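Local coordinates for protein putative fructosamine-3-kinase (Thermobifida fusca YX, PDB 3F7W) that is of unproven function but probably acts as a kinase, perhaps phosphorylating fructosamine-type small molecules, at residues A[149-154]-A[173-178]; A[223-228]-A[260-265]. All blocks are in the same frame, centred on the assembly; numbering follows the deposited sequence. Where two conformers were deposited one is given.

Contact 1: A[149-154]-A[173-178]; sequences RILPYL and KVLDAL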
loop_
_atom_site.group_PDB
_atom_site.type_symbol
_atom_site.label_atom_id
_atom_site.label_comp_id
_atom_site.label_asym_id
_atom_site.label_seq_id
_atom_site.Cartn_x
_atom_site.Cartn_y
_atom_site.Cartn_z
ATOM N N ARG A 149 -6.943 -6.307 10.317
ATOM C CA ARG A 149 -7.213 -5.336 9.259
ATOM C C ARG A 149 -8.531 -4.560 9.407
ATOM O O ARG A 149 -8.666 -3.468 8.835
ATOM C CB ARG A 149 -7.102 -5.992 7.875
ATOM C CG ARG A 149 -5.650 -6.475 7.507
ATOM C CD ARG A 149 -4.711 -5.299 7.300
ATOM N NE ARG A 149 -3.330 -5.672 7.069
ATOM C CZ ARG A 149 -2.441 -5.939 8.030
ATOM N NH1 ARG A 149 -2.789 -5.918 9.312
ATOM N NH2 ARG A 149 -1.191 -6.237 7.705
ATOM N N ILE A 150 -9.484 -5.105 10.172
ATOM C CA ILE A 150 -10.796 -4.471 10.335
ATOM C C ILE A 150 -11.001 -3.937 11.748
ATOM O O ILE A 150 -11.215 -2.732 11.927
ATOM C CB ILE A 150 -11.964 -5.424 9.952
ATOM C CG1 ILE A 150 -11.854 -5.858 8.481
ATOM C CG2 ILE A 150 -13.348 -4.727 10.206
ATOM C CD1 ILE A 150 -11.889 -4.700 7.483
ATOM N N LEU A 151 -10.962 -4.823 12.740
ATOM C CA LEU A 151 -11.403 -4.449 14.091
ATOM C C LEU A 151 -10.621 -3.259 14.680
ATOM O O LEU A 151 -11.223 -2.349 15.260
ATOM C CB LEU A 151 -11.385 -5.659 15.038
ATOM C CG LEU A 151 -12.544 -6.650 14.862
ATOM C CD1 LEU A 151 -12.392 -7.952 15.705
ATOM C CD2 LEU A 151 -13.863 -5.968 15.209
ATOM N N PRO A 152 -9.287 -3.262 14.561
ATOM C CA PRO A 152 -8.555 -2.141 15.161
ATOM C C PRO A 152 -8.996 -0.747 14.657
ATOM O O PRO A 152 -9.140 0.177 15.467
ATOM C CB PRO A 152 -7.079 -2.473 14.857
ATOM C CG PRO A 152 -7.056 -3.930 14.636
ATOM C CD PRO A 152 -8.377 -4.257 13.977
ATOM N N TYR A 153 -9.270 -0.616 13.358
ATOM C CA TYR A 153 -9.647 0.676 12.758
ATOM C C TYR A 153 -11.124 0.976 13.017
ATOM O O TYR A 153 -11.503 2.124 13.171
ATOM C CB TYR A 153 -9.339 0.678 11.244
ATOM C CG TYR A 153 -7.899 0.271 11.034
ATOM C CD1 TYR A 153 -6.871 1.138 11.404
ATOM C CD2 TYR A 153 -7.558 -0.997 10.591
ATOM C CE1 TYR A 153 -5.534 0.765 11.288
ATOM C CE2 TYR A 153 -6.208 -1.388 10.461
ATOM C CZ TYR A 153 -5.211 -0.492 10.835
ATOM O OH TYR A 153 -3.886 -0.828 10.772
ATOM N N LEU A 154 -11.945 -0.064 13.044
ATOM C CA LEU A 154 -13.357 0.085 13.433
ATOM C C LEU A 154 -13.494 0.662 14.852
ATOM O O LEU A 154 -14.241 1.628 15.078
ATOM C CB LEU A 154 -14.086 -1.254 13.321
ATOM C CG LEU A 154 -15.598 -1.266 13.614
ATOM C CD1 LEU A 154 -16.326 -0.436 12.528
ATOM C CD2 LEU A 154 -16.109 -2.721 13.626
ATOM N N LYS A 173 -21.583 -7.420 11.440
ATOM C CA LYS A 173 -22.353 -8.393 10.643
ATOM C C LYS A 173 -21.517 -9.020 9.531
ATOM O O LYS A 173 -21.580 -10.234 9.301
ATOM C CB LYS A 173 -23.594 -7.743 10.023
ATOM C CG LYS A 173 -24.729 -7.592 10.977
ATOM C CD LYS A 173 -25.966 -6.988 10.319
ATOM C CE LYS A 173 -27.196 -7.186 11.207
ATOM N NZ LYS A 173 -28.040 -5.974 11.216
ATOM N N VAL A 174 -20.712 -8.202 8.847
ATOM C CA VAL A 174 -19.858 -8.714 7.803
ATOM C C VAL A 174 -18.857 -9.698 8.394
ATOM O O VAL A 174 -18.656 -10.781 7.845
ATOM C CB VAL A 174 -19.101 -7.574 7.067
ATOM C CG1 VAL A 174 -18.147 -8.154 6.010
ATOM C CG2 VAL A 174 -20.098 -6.600 6.431
ATOM N N LEU A 175 -18.223 -9.306 9.501
ATOM C CA LEU A 175 -17.226 -10.146 10.160
ATOM C C LEU A 175 -17.834 -11.485 10.603
ATOM O O LEU A 175 -17.220 -12.546 10.441
ATOM C CB LEU A 175 -16.591 -9.403 11.350
ATOM C CG LEU A 175 -15.735 -8.186 10.968
ATOM C CD1 LEU A 175 -15.159 -7.530 12.217
ATOM C CD2 LEU A 175 -14.646 -8.573 9.954
ATOM N N ASP A 176 -19.056 -11.433 11.109
ATOM C CA ASP A 176 -19.742 -12.646 11.552
ATOM C C ASP A 176 -20.055 -13.575 10.382
ATOM O O ASP A 176 -20.211 -14.782 10.591
ATOM C CB ASP A 176 -21.029 -12.297 12.302
ATOM C CG ASP A 176 -20.770 -11.685 13.676
ATOM O OD1 ASP A 176 -19.611 -11.696 14.163
ATOM O OD2 ASP A 176 -21.748 -11.188 14.280
ATOM N N ALA A 177 -20.156 -13.007 9.171
ATOM C CA ALA A 177 -20.473 -13.753 7.944
ATOM C C ALA A 177 -19.223 -14.061 7.124
ATOM O O ALA A 177 -19.296 -14.637 6.033
ATOM C CB ALA A 177 -21.491 -12.966 7.113
ATOM N N LEU A 178 -18.066 -13.699 7.670
ATOM C CA LEU A 178 -16.834 -13.677 6.902
ATOM C C LEU A 178 -16.419 -15.051 6.397
ATOM O O LEU A 178 -15.885 -15.162 5.299
ATOM C CB LEU A 178 -15.699 -13.022 7.709
ATOM C CG LEU A 178 -14.406 -12.662 6.995
ATOM C CD1 LEU A 178 -14.681 -11.822 5.751
ATOM C CD2 LEU A 178 -13.434 -11.934 7.967
#

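Contact 2: A[223-228]-A[260-265]; sequences LAMLAL and LHPLLV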
loop_
_atom_site.group_PDB
_atom_site.type_symbol
_atom_site.label_atom_id
_atom_site.label_comp_id
_atom_site.label_asym_id
_atom_site.label_seq_id
_atom_site.Cartn_x
_atom_site.Cartn_y
_atom_site.Cartn_z
ATOM N N LEU A 223 -6.019 -5.237 -5.947
ATOM C CA LEU A 223 -6.899 -4.991 -7.088
ATOM C C LEU A 223 -8.167 -4.253 -6.664
ATOM O O LEU A 223 -8.694 -3.442 -7.418
ATOM C CB LEU A 223 -7.230 -6.300 -7.806
ATOM C CG LEU A 223 -6.232 -6.742 -8.895
ATOM C CD1 LEU A 223 -4.808 -6.495 -8.465
ATOM C CD2 LEU A 223 -6.450 -8.198 -9.247
ATOM N N ALA A 224 -8.652 -4.534 -5.459
ATOM C CA ALA A 224 -9.836 -3.853 -4.938
ATOM C C ALA A 224 -9.504 -2.386 -4.614
ATOM O O ALA A 224 -10.354 -1.525 -4.753
ATOM C CB ALA A 224 -10.382 -4.562 -3.704
HETATM N N MSE A 225 -8.271 -2.118 -4.196
HETATM C CA MSE A 225 -7.846 -0.746 -3.918
HETATM C C MSE A 225 -7.726 0.045 -5.211
HETATM O O MSE A 225 -8.073 1.229 -5.248
HETATM C CB MSE A 225 -6.527 -0.705 -3.128
HETATM C CG MSE A 225 -6.102 0.647 -2.685
HETATM SE SE MSE A 225 -7.420 1.366 -1.401
HETATM C CE MSE A 225 -6.307 2.686 -0.403
ATOM N N LEU A 226 -7.222 -0.596 -6.264
ATOM C CA LEU A 226 -7.202 0.049 -7.597
ATOM C C LEU A 226 -8.621 0.444 -8.021
ATOM O O LEU A 226 -8.856 1.537 -8.540
ATOM C CB LEU A 226 -6.549 -0.857 -8.641
ATOM C CG LEU A 226 -5.037 -1.057 -8.485
ATOM C CD1 LEU A 226 -4.584 -2.149 -9.487
ATOM C CD2 LEU A 226 -4.287 0.297 -8.681
ATOM N N ALA A 227 -9.580 -0.434 -7.746
ATOM C CA ALA A 227 -10.949 -0.196 -8.086
ATOM C C ALA A 227 -11.576 0.890 -7.199
ATOM O O ALA A 227 -12.326 1.704 -7.694
ATOM C CB ALA A 227 -11.766 -1.532 -8.008
ATOM N N LEU A 228 -11.254 0.906 -5.909
ATOM C CA LEU A 228 -11.941 1.781 -4.969
ATOM C C LEU A 228 -11.871 3.258 -5.384
ATOM O O LEU A 228 -12.886 3.953 -5.400
ATOM C CB LEU A 228 -11.379 1.583 -3.582
ATOM C CG LEU A 228 -11.987 2.388 -2.425
ATOM C CD1 LEU A 228 -13.467 2.162 -2.354
ATOM C CD2 LEU A 228 -11.343 1.969 -1.111
ATOM N N LEU A 260 -13.125 -2.829 2.662
ATOM C CA LEU A 260 -13.495 -2.417 4.013
ATOM C C LEU A 260 -12.297 -1.932 4.824
ATOM O O LEU A 260 -12.388 -0.915 5.512
ATOM C CB LEU A 260 -14.251 -3.536 4.741
ATOM C CG LEU A 260 -15.621 -3.883 4.130
ATOM C CD1 LEU A 260 -16.260 -5.057 4.892
ATOM C CD2 LEU A 260 -16.572 -2.684 4.083
ATOM N N HIS A 261 -11.165 -2.626 4.705
ATOM C CA HIS A 261 -9.961 -2.225 5.440
ATOM C C HIS A 261 -9.538 -0.796 5.052
ATOM O O HIS A 261 -9.451 0.062 5.923
ATOM C CB HIS A 261 -8.806 -3.225 5.223
ATOM C CG HIS A 261 -7.470 -2.678 5.604
ATOM N ND1 HIS A 261 -7.138 -2.374 6.917
ATOM C CD2 HIS A 261 -6.391 -2.354 4.851
ATOM C CE1 HIS A 261 -5.906 -1.885 6.944
ATOM N NE2 HIS A 261 -5.435 -1.857 5.706
ATOM N N PRO A 262 -9.260 -0.533 3.747
ATOM C CA PRO A 262 -8.847 0.836 3.398
ATOM C C PRO A 262 -9.867 1.866 3.757
ATOM O O PRO A 262 -9.488 2.968 4.154
ATOM C CB PRO A 262 -8.653 0.785 1.871
ATOM C CG PRO A 262 -9.326 -0.440 1.421
ATOM C CD PRO A 262 -9.226 -1.406 2.570
ATOM N N LEU A 263 -11.161 1.546 3.625
ATOM C CA LEU A 263 -12.175 2.538 3.963
ATOM C C LEU A 263 -12.205 2.913 5.456
ATOM O O LEU A 263 -12.400 4.099 5.812
ATOM C CB LEU A 263 -13.575 2.118 3.468
ATOM C CG LEU A 263 -13.728 2.282 1.941
ATOM C CD1 LEU A 263 -14.991 1.538 1.454
ATOM C CD2 LEU A 263 -13.717 3.805 1.492
ATOM N N LEU A 264 -12.024 1.921 6.320
ATOM C CA LEU A 264 -11.899 2.177 7.752
ATOM C C LEU A 264 -10.652 2.998 8.112
ATOM O O LEU A 264 -10.709 3.881 8.976
ATOM C CB LEU A 264 -11.913 0.866 8.534
ATOM C CG LEU A 264 -13.296 0.209 8.605
ATOM C CD1 LEU A 264 -13.132 -1.266 9.007
ATOM C CD2 LEU A 264 -14.244 0.952 9.593
ATOM N N VAL A 265 -9.546 2.719 7.439
ATOM C CA VAL A 265 -8.349 3.537 7.611
ATOM C C VAL A 265 -8.629 4.982 7.203
ATOM O O VAL A 265 -8.224 5.902 7.898
ATOM C CB VAL A 265 -7.145 2.947 6.841
ATOM C CG1 VAL A 265 -5.929 3.917 6.877
ATOM C CG2 VAL A 265 -6.775 1.606 7.456
#

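Contact 1: A[149-154]-A[173-178]
L175 reaches from helix 165-176 to lie over I150 and L151, two consecutive residues of helix 141-159, and its forked end divides the work between them. The CD1 methyl takes the nearer approach, 3.6 Å from L151 CD2, and also stands 3.8 Å from L151 CG, where the two leucine side chains cross at a slant. The same methyl lies 3.9 Å from I150 CG2. The other branch turns to the isoleucine alone, with L175 CD2 4.1 Å from I150 CB; here the two side chains run past one another in opposite senses. Chi1 of L175 (-67°) sets CG opposite its own carbonyl carbon, and from there both methyls face the neighbouring helix. On the isoleucine, CG2 lies anti to the backbone N and is the branch that comes closest to the leucine, while V171 on helix 165-176 and L260 and L264 on helix 251-270 also pack on this side chain. Replacing L175 with an alanine would remove both methyls and would probably leave L151 CD2 without its neighbour on helix 165-176 and I150 less fully covered on that side, opening a gap between the helices. No hydrogen bond spans the two segments, whose nearest backbone pair, I150 and L175, keeps its CA atoms 8.6 Å apart. The two leucines keep some exposure, whereas the isoleucine is buried. One leucine set against two successive residues illustrates, on a small scale, apolar helix-helix packing in the helical C-terminal lobe of a protein-kinase-like fold.

Contact 2: A[223-228]-A[260-265]
M225, a selenomethionine, and P262 make the closest contact between 223-228 and 260-265, a purely van der Waals one. The selenium sits 3.5 Å from P262 CB and 3.9 Å from P262 CG, so it meets the pyrrolidine ring at its CB and CG corner, while M225 CE continues past P262 CB at 3.8 Å. CG of M225 is anti to the backbone N (chi1 -174°) and the chain then bends at chi2 (64°), a course that carries the selenium across to the proline.

Aliphatic packing by L228 makes up the rest. Its CD2 methyl is shared between P262 CG, at 4.0 Å, and L263 CG, at 3.9 Å. The CD1 methyl of L228 is 4.1 Å from L263 CD1, and the two leucines meet at a slant. L263 also packs on L278 and T281 of helix 275-286.

Polar bonding is absent between the segments themselves, but it appears just beside them: the A224 carbonyl accepts a hydrogen bond from the side-chain amide of Q259. The short helix axes approach to 10.5 Å and cross at -54°, a spacing bridged from helix 219-229 by the extended M225 and L228. With the selenium and terminal methyl of the selenomethionine, proline carbons and leucine carbons in contact, the chemistry implies cohesion through shape and apolar burial, without directional bonds across it.

Overall arrangement
Following the chain from the N terminus, after helix 3-13 the chain builds the five-stranded antiparallel sheet, with helix 57-68 between its strands, and both contacts belong to the mainly helical part that follows. Contact 1 closes a short, largely helical excursion of 18 residues, pairing helix 141-159 with helix 165-176. Contact 2 opens only later and closes a longer excursion of 31 residues, joining helix 219-229 to helix 251-270. The two are therefore in series, neither nested nor crossed. In space they adjoin, their centres about 14 Å apart: H261 ND1 hydrogen-bonds the R149 carbonyl, and the rings of Y153 and H261 meet. Helix 251-270 thus ties the two pairs together.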